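Local coordinates for uncharacterized protein (PDB 3T8K), which is of unknown function but folds as a stack of ankyrin-type helical hairpins, a fold that in other proteins often serves protein recognition, at residues L16-Y19 / E20-L23; F22-L25 / F26-Y30; N88-T91 / G92-L96. All blocks are in the same frame, centred on the assembly; numbering follows the deposited sequence.

Interaction 1: L16-Y19 / E20-L23; sequences LGTY and EDFL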
loop_
_atom_site.group_PDB
_atom_site.type_symbol
_atom_site.label_atom_id
_atom_site.label_comp_id
_atom_site.label_asym_id
_atom_site.label_seq_id
_atom_site.Cartn_x
_atom_site.Cartn_y
_atom_site.Cartn_z
ATOM N N LEU A 16 7.912 -4.696 9.649
ATOM C CA LEU A 16 9.132 -4.556 8.857
ATOM C C LEU A 16 10.054 -5.783 8.847
ATOM O O LEU A 16 10.779 -6.016 7.879
ATOM C CB LEU A 16 9.920 -3.335 9.345
ATOM C CG LEU A 16 9.134 -2.022 9.318
ATOM C CD1 LEU A 16 9.852 -0.925 10.115
ATOM C CD2 LEU A 16 8.894 -1.583 7.873
ATOM N N GLY A 17 10.040 -6.556 9.924
ATOM C CA GLY A 17 11.010 -7.625 10.066
ATOM C C GLY A 17 10.576 -8.999 9.598
ATOM O O GLY A 17 9.523 -9.184 9.003
ATOM N N THR A 18 11.425 -9.980 9.871
ATOM C CA THR A 18 11.092 -11.366 9.608
ATOM C C THR A 18 10.261 -11.899 10.766
ATOM O O THR A 18 10.109 -11.235 11.803
ATOM C CB THR A 18 12.362 -12.216 9.496
ATOM O OG1 THR A 18 13.123 -12.099 10.712
ATOM C CG2 THR A 18 13.219 -11.742 8.341
ATOM N N TYR A 19 9.750 -13.114 10.601
ATOM C CA TYR A 19 9.061 -13.798 11.684
ATOM C C TYR A 19 9.996 -13.876 12.890
ATOM O O TYR A 19 9.598 -13.613 14.033
ATOM C CB TYR A 19 8.663 -15.205 11.231
ATOM C CG TYR A 19 8.029 -16.059 12.311
ATOM C CD1 TYR A 19 6.877 -15.645 12.968
ATOM C CD2 TYR A 19 8.562 -17.294 12.644
ATOM C CE1 TYR A 19 6.297 -16.425 13.952
ATOM C CE2 TYR A 19 7.984 -18.084 13.617
ATOM C CZ TYR A 19 6.852 -17.645 14.269
ATOM O OH TYR A 19 6.280 -18.434 15.245
ATOM N N GLU A 20 11.250 -14.228 12.629
ATOM C CA GLU A 20 12.242 -14.362 13.704
ATOM C C GLU A 20 12.496 -13.040 14.434
ATOM O O GLU A 20 12.653 -13.018 15.665
ATOM C CB GLU A 20 13.559 -14.915 13.159
ATOM C CG GLU A 20 13.499 -16.383 12.761
ATOM C CD GLU A 20 12.652 -16.626 11.519
ATOM O OE1 GLU A 20 12.569 -15.723 10.654
ATOM O OE2 GLU A 20 12.068 -17.727 11.411
ATOM N N ASP A 21 12.562 -11.948 13.676
ATOM C CA ASP A 21 12.716 -10.617 14.263
ATOM C C ASP A 21 11.536 -10.310 15.173
ATOM O O ASP A 21 11.703 -9.797 16.288
ATOM C CB ASP A 21 12.755 -9.531 13.184
ATOM C CG ASP A 21 14.020 -9.563 12.346
ATOM O OD1 ASP A 21 15.058 -10.073 12.817
ATOM O OD2 ASP A 21 13.967 -9.065 11.197
ATOM N N PHE A 22 10.339 -10.598 14.673
ATOM C CA PHE A 22 9.119 -10.340 15.425
ATOM C C PHE A 22 9.104 -11.138 16.717
ATOM O O PHE A 22 8.740 -10.611 17.770
ATOM C CB PHE A 22 7.863 -10.670 14.614
ATOM C CG PHE A 22 6.656 -10.902 15.473
ATOM C CD1 PHE A 22 5.899 -9.837 15.931
ATOM C CD2 PHE A 22 6.306 -12.186 15.866
ATOM C CE1 PHE A 22 4.802 -10.052 16.753
ATOM C CE2 PHE A 22 5.209 -12.399 16.682
ATOM C CZ PHE A 22 4.464 -11.328 17.128
ATOM N N LEU A 23 9.482 -12.411 16.636
ATOM C CA LEU A 23 9.579 -13.245 17.834
ATOM C C LEU A 23 10.521 -12.651 18.869
ATOM O O LEU A 23 10.205 -12.641 20.060
ATOM C CB LEU A 23 10.044 -14.661 17.497
ATOM C CG LEU A 23 9.070 -15.616 16.804
ATOM C CD1 LEU A 23 9.663 -17.022 16.798
ATOM C CD2 LEU A 23 7.714 -15.612 17.490
#

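Interaction 2: F22-L25 / F26-Y30; sequences FLEL and FEKGY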
loop_
_atom_site.group_PDB
_atom_site.type_symbol
_atom_site.label_atom_id
_atom_site.label_comp_id
_atom_site.label_asym_id
_atom_site.label_seq_id
_atom_site.Cartn_x
_atom_site.Cartn_y
_atom_site.Cartn_z
ATOM N N PHE A 22 10.339 -10.598 14.673
ATOM C CA PHE A 22 9.119 -10.340 15.425
ATOM C C PHE A 22 9.104 -11.138 16.717
ATOM O O PHE A 22 8.740 -10.611 17.770
ATOM C CB PHE A 22 7.863 -10.670 14.614
ATOM C CG PHE A 22 6.656 -10.902 15.473
ATOM C CD1 PHE A 22 5.899 -9.837 15.931
ATOM C CD2 PHE A 22 6.306 -12.186 15.866
ATOM C CE1 PHE A 22 4.802 -10.052 16.753
ATOM C CE2 PHE A 22 5.209 -12.399 16.682
ATOM C CZ PHE A 22 4.464 -11.328 17.128
ATOM N N LEU A 23 9.482 -12.411 16.636
ATOM C CA LEU A 23 9.579 -13.245 17.834
ATOM C C LEU A 23 10.521 -12.651 18.869
ATOM O O LEU A 23 10.205 -12.641 20.060
ATOM C CB LEU A 23 10.044 -14.661 17.497
ATOM C CG LEU A 23 9.070 -15.616 16.804
ATOM C CD1 LEU A 23 9.663 -17.022 16.798
ATOM C CD2 LEU A 23 7.714 -15.612 17.490
ATOM N N GLU A 24 11.681 -12.171 18.423
ATOM C CA GLU A 24 12.639 -11.562 19.336
ATOM C C GLU A 24 11.971 -10.428 20.108
ATOM O O GLU A 24 12.115 -10.343 21.322
ATOM C CB GLU A 24 13.855 -11.011 18.598
ATOM C CG GLU A 24 14.788 -12.049 18.009
ATOM C CD GLU A 24 16.214 -11.526 17.900
ATOM O OE1 GLU A 24 16.759 -11.076 18.935
ATOM O OE2 GLU A 24 16.781 -11.555 16.781
ATOM N N LEU A 25 11.237 -9.565 19.401
ATOM C CA LEU A 25 10.603 -8.417 20.049
ATOM C C LEU A 25 9.468 -8.836 20.968
ATOM O O LEU A 25 9.304 -8.278 22.053
ATOM C CB LEU A 25 10.071 -7.406 19.019
ATOM C CG LEU A 25 10.915 -6.142 18.810
ATOM C CD1 LEU A 25 10.961 -5.252 20.081
ATOM C CD2 LEU A 25 12.318 -6.531 18.336
ATOM N N PHE A 26 8.661 -9.787 20.512
ATOM C CA PHE A 26 7.512 -10.231 21.292
ATOM C C PHE A 26 7.974 -10.787 22.632
ATOM O O PHE A 26 7.368 -10.530 23.679
ATOM C CB PHE A 26 6.744 -11.302 20.517
ATOM C CG PHE A 26 5.467 -11.734 21.181
ATOM C CD1 PHE A 26 4.333 -10.938 21.117
ATOM C CD2 PHE A 26 5.386 -12.956 21.832
ATOM C CE1 PHE A 26 3.145 -11.341 21.712
ATOM C CE2 PHE A 26 4.206 -13.361 22.433
ATOM C CZ PHE A 26 3.083 -12.552 22.370
ATOM N N GLU A 27 9.069 -11.537 22.603
ATOM C CA GLU A 27 9.561 -12.181 23.818
ATOM C C GLU A 27 10.449 -11.289 24.677
ATOM O O GLU A 27 10.350 -11.318 25.912
ATOM C CB GLU A 27 10.307 -13.469 23.465
ATOM C CG GLU A 27 9.448 -14.499 22.750
ATOM C CD GLU A 27 8.853 -15.531 23.693
ATOM O OE1 GLU A 27 9.015 -15.389 24.928
ATOM O OE2 GLU A 27 8.233 -16.498 23.194
ATOM N N LYS A 28 11.344 -10.543 24.033
ATOM C CA LYS A 28 12.392 -9.814 24.752
ATOM C C LYS A 28 12.150 -8.305 24.894
ATOM O O LYS A 28 12.812 -7.651 25.701
ATOM C CB LYS A 28 13.742 -10.031 24.071
ATOM C CG LYS A 28 14.157 -11.502 23.939
ATOM C CD LYS A 28 15.525 -11.605 23.287
ATOM C CE LYS A 28 15.841 -13.033 22.876
ATOM N NZ LYS A 28 17.184 -13.127 22.235
ATOM N N GLY A 29 11.224 -7.765 24.108
ATOM C CA GLY A 29 10.926 -6.338 24.138
ATOM C C GLY A 29 10.324 -5.898 25.465
ATOM O O GLY A 29 9.892 -6.730 26.262
ATOM N N TYR A 30 10.267 -4.590 25.706
ATOM C CA TYR A 30 9.783 -4.092 26.998
ATOM C C TYR A 30 8.259 -4.129 27.138
ATOM O O TYR A 30 7.720 -4.071 28.249
ATOM C CB TYR A 30 10.312 -2.678 27.271
ATOM C CG TYR A 30 9.600 -1.577 26.494
ATOM C CD1 TYR A 30 8.465 -0.955 27.007
ATOM C CD2 TYR A 30 10.090 -1.135 25.268
ATOM C CE1 TYR A 30 7.823 0.061 26.303
ATOM C CE2 TYR A 30 9.453 -0.123 24.563
ATOM C CZ TYR A 30 8.327 0.467 25.088
ATOM O OH TYR A 30 7.714 1.472 24.384
#

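Interaction 3: N88-T91 / G92-L96; sequences NDIT and GTTEL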
loop_
_atom_site.group_PDB
_atom_site.type_symbol
_atom_site.label_atom_id
_atom_site.label_comp_id
_atom_site.label_asym_id
_atom_site.label_seq_id
_atom_site.Cartn_x
_atom_site.Cartn_y
_atom_site.Cartn_z
ATOM N N ASN A 88 0.484 -11.273 -3.780
ATOM C CA ASN A 88 1.593 -12.145 -4.169
ATOM C C ASN A 88 1.572 -13.520 -3.494
ATOM O O ASN A 88 2.371 -14.398 -3.830
ATOM C CB ASN A 88 2.932 -11.454 -3.911
ATOM C CG ASN A 88 3.039 -10.121 -4.619
ATOM O OD1 ASN A 88 3.189 -9.079 -3.979
ATOM N ND2 ASN A 88 2.958 -10.145 -5.945
ATOM N N ASP A 89 0.653 -13.702 -2.554
ATOM C CA ASP A 89 0.503 -14.977 -1.863
ATOM C C ASP A 89 -0.976 -15.334 -1.741
ATOM O O ASP A 89 -1.563 -15.197 -0.668
ATOM C CB ASP A 89 1.145 -14.893 -0.473
ATOM C CG ASP A 89 1.117 -16.219 0.268
ATOM O OD1 ASP A 89 0.753 -17.240 -0.346
ATOM O OD2 ASP A 89 1.472 -16.247 1.465
ATOM N N ILE A 90 -1.578 -15.785 -2.839
ATOM C CA ILE A 90 -3.010 -16.070 -2.847
ATOM C C ILE A 90 -3.381 -17.177 -1.864
ATOM O O ILE A 90 -4.388 -17.075 -1.163
ATOM C CB ILE A 90 -3.553 -16.389 -4.270
ATOM C CG1 ILE A 90 -5.071 -16.555 -4.227
ATOM C CG2 ILE A 90 -2.896 -17.627 -4.864
ATOM C CD1 ILE A 90 -5.795 -15.315 -3.770
ATOM N N THR A 91 -2.573 -18.229 -1.809
ATOM C CA THR A 91 -2.810 -19.310 -0.853
ATOM C C THR A 91 -2.841 -18.763 0.582
ATOM O O THR A 91 -3.755 -19.061 1.353
ATOM C CB THR A 91 -1.741 -20.412 -0.977
ATOM O OG1 THR A 91 -1.855 -21.041 -2.260
ATOM C CG2 THR A 91 -1.920 -21.458 0.116
ATOM N N GLY A 92 -1.855 -17.941 0.925
ATOM C CA GLY A 92 -1.765 -17.381 2.263
ATOM C C GLY A 92 -2.872 -16.393 2.579
ATOM O O GLY A 92 -3.470 -16.425 3.653
ATOM N N THR A 93 -3.152 -15.512 1.628
ATOM C CA THR A 93 -4.198 -14.518 1.784
ATOM C C THR A 93 -5.561 -15.188 1.939
ATOM O O THR A 93 -6.389 -14.750 2.732
ATOM C CB THR A 93 -4.185 -13.556 0.586
ATOM O OG1 THR A 93 -2.960 -12.815 0.609
ATOM C CG2 THR A 93 -5.378 -12.596 0.613
ATOM N N THR A 94 -5.792 -16.251 1.177
ATOM C CA THR A 94 -7.047 -16.978 1.269
ATOM C C THR A 94 -7.211 -17.594 2.651
ATOM O O THR A 94 -8.254 -17.447 3.284
ATOM C CB THR A 94 -7.121 -18.077 0.212
ATOM O OG1 THR A 94 -7.002 -17.477 -1.084
ATOM C CG2 THR A 94 -8.448 -18.818 0.301
ATOM N N GLU A 95 -6.167 -18.287 3.099
ATOM C CA GLU A 95 -6.133 -18.903 4.424
ATOM C C GLU A 95 -6.427 -17.895 5.536
ATOM O O GLU A 95 -7.230 -18.164 6.436
ATOM C CB GLU A 95 -4.771 -19.559 4.657
ATOM C CG GLU A 95 -4.841 -21.051 4.916
ATOM C CD GLU A 95 -5.612 -21.383 6.176
ATOM O OE1 GLU A 95 -5.138 -21.019 7.271
ATOM O OE2 GLU A 95 -6.692 -22.000 6.070
ATOM N N LEU A 96 -5.769 -16.739 5.481
ATOM C CA LEU A 96 -5.989 -15.694 6.477
ATOM C C LEU A 96 -7.424 -15.152 6.416
ATOM O O LEU A 96 -8.044 -14.906 7.457
ATOM C CB LEU A 96 -4.971 -14.556 6.320
ATOM C CG LEU A 96 -3.528 -14.884 6.717
ATOM C CD1 LEU A 96 -2.582 -13.726 6.385
ATOM C CD2 LEU A 96 -3.458 -15.213 8.190
#

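Interaction 1: L16-Y19 / E20-L23
Leu23 sits over one face of the Tyr19 ring, its CG 4.1 Å from the ring centroid and only 16° off the ring normal, a CH-pi contact shifted toward CZ. The two methyls straddle that end of the ring: Leu23 CD1 approaches Tyr19 CE2 and CZ, and CD2 approaches CE1 and OH. Beside CD2, the Glu20 carboxylate stands almost square to the ring, OE2 3.7 Å from Tyr19 CD2. Tyr19 O lies at the edge of the Phe22 ring, near its plane. Tyrosine suits its place because its broad flat ring gives Leu23, one turn on, a face to lie on and also touches Ile57 and Phe60 of helix 51-63. With only the methyl group of an alanine at Tyr19, Leu23 would probably lose that face and a gap would open toward helix 51-63. Just before Tyr19 in the chain, Thr18 and Asp21 bind each other twice. Asp21 N donates to Thr18 OG1 at 3.0 Å, and Thr18 N returns a nearly straight bond (171°) to Asp21 OD2, which it meets from above the carboxylate plane. Thr18 OG1 is set to face Asp21 N because it stands between its own backbone N and carbonyl carbon (chi1 58°). Gly17 tolerates the closeness of Asp21, since a CB there would clash with Asp21 CB. The reciprocal pair is a capping box, the classic N-terminal helix cap, here opening helix 19-28 in a fold of ankyrin-type alpha-hairpins.

Interaction 2: F22-L25 / F26-Y30
Phe22 and Phe26 both hold CG anti to the backbone N (chi1 159° and -175°), so the rings leave one flank of helix 19-28 together, roughly parallel but displaced until they hardly overlap. Their planes differ by 28°, and the centroids of the Phe22 and Phe26 rings are 5.7 Å apart. What touches is the far end of one ring against the near part of the other side chain: Phe22 CZ meets Phe26 CD1 at 4.0 Å, and Phe26 CB lies over a face of the Phe22 ring near its rim. Phenylalanine fits both sites because this flank is buried. It is the i, i+4 ridge of an amphipathic helix in the ankyrin-like stack, and Phe60 of helix 51-63 meets both rings, edge-to-face in the case of Phe26. Glu24 and Lys28 stand on another flank, beside Ala3 and Met4 of helix 2-6. There both chains run extended beyond CG, and Glu24 OE1 faces Lys28 NZ across a long salt bridge of 3.9 Å, while Lys28 CB and CG rest against Glu24 O. Glu27 leans the foot of its chain on Leu23 O but sends its carboxylate to Lys33. The last of the i+4 to i bonds runs from Gly29 N to Leu25 O at 2.9 Å. Glycine belongs at this helix exit, since a CB there would collide with Leu25 O.

Interaction 3: N88-T91 / G92-L96
Ile90 O takes two bonds from the same threonine: Thr94 OG1 at 2.6 Å and Thr94 N at 2.9 Å, arriving from opposite faces of the carbonyl plane. The hydroxyl can fold back this way because OG1 stands beside its own backbone N (chi1 -59°), and in doing so it donates a hydrogen bond to the carbonyl one turn back. At the N-cap, Asp89 OD1 accepts from Gly92 N at 3.0 Å, with the N-H coming from well above the carboxylate plane. A carboxylate suits this end, where its negative charge would probably be favoured by the helix dipole. Glycine suits the position facing it, because a CB on Gly92 would run into Asp89 OD2. Thr93 N reaches Asp89 O at 2.8 Å, while the Thr93 hydroxyl turns to Gly86 O and Arg54. Beyond these bonds, the packing joins neighbours in the helical array: Ile90 and Thr94 face helix 129-140, through Met132, Leu135 and Leu138 among others, Thr93 lies on Leu82 of helix 79-85, and Leu96 reaches both helix 79-85 and helix 51-63.

Interactions 1 and 2 follow one another on helix 19-28 and share Phe22 and Leu23; their centres are 9 Å apart. Interaction 1 starts that helix and interaction 2 carries it to its end, so together they describe one short helix almost whole. Interaction 3 comes later in the chain, at the start of helix 90-102, with its centre 19 Å from that of interaction 1 and 26 Å from that of interaction 2, and touches neither. Helix 51-63 stands between the two sites and receives side chains from all three contacts. Each local contact therefore shapes a single helix, while the shared neighbour links those helices into one elongated stack.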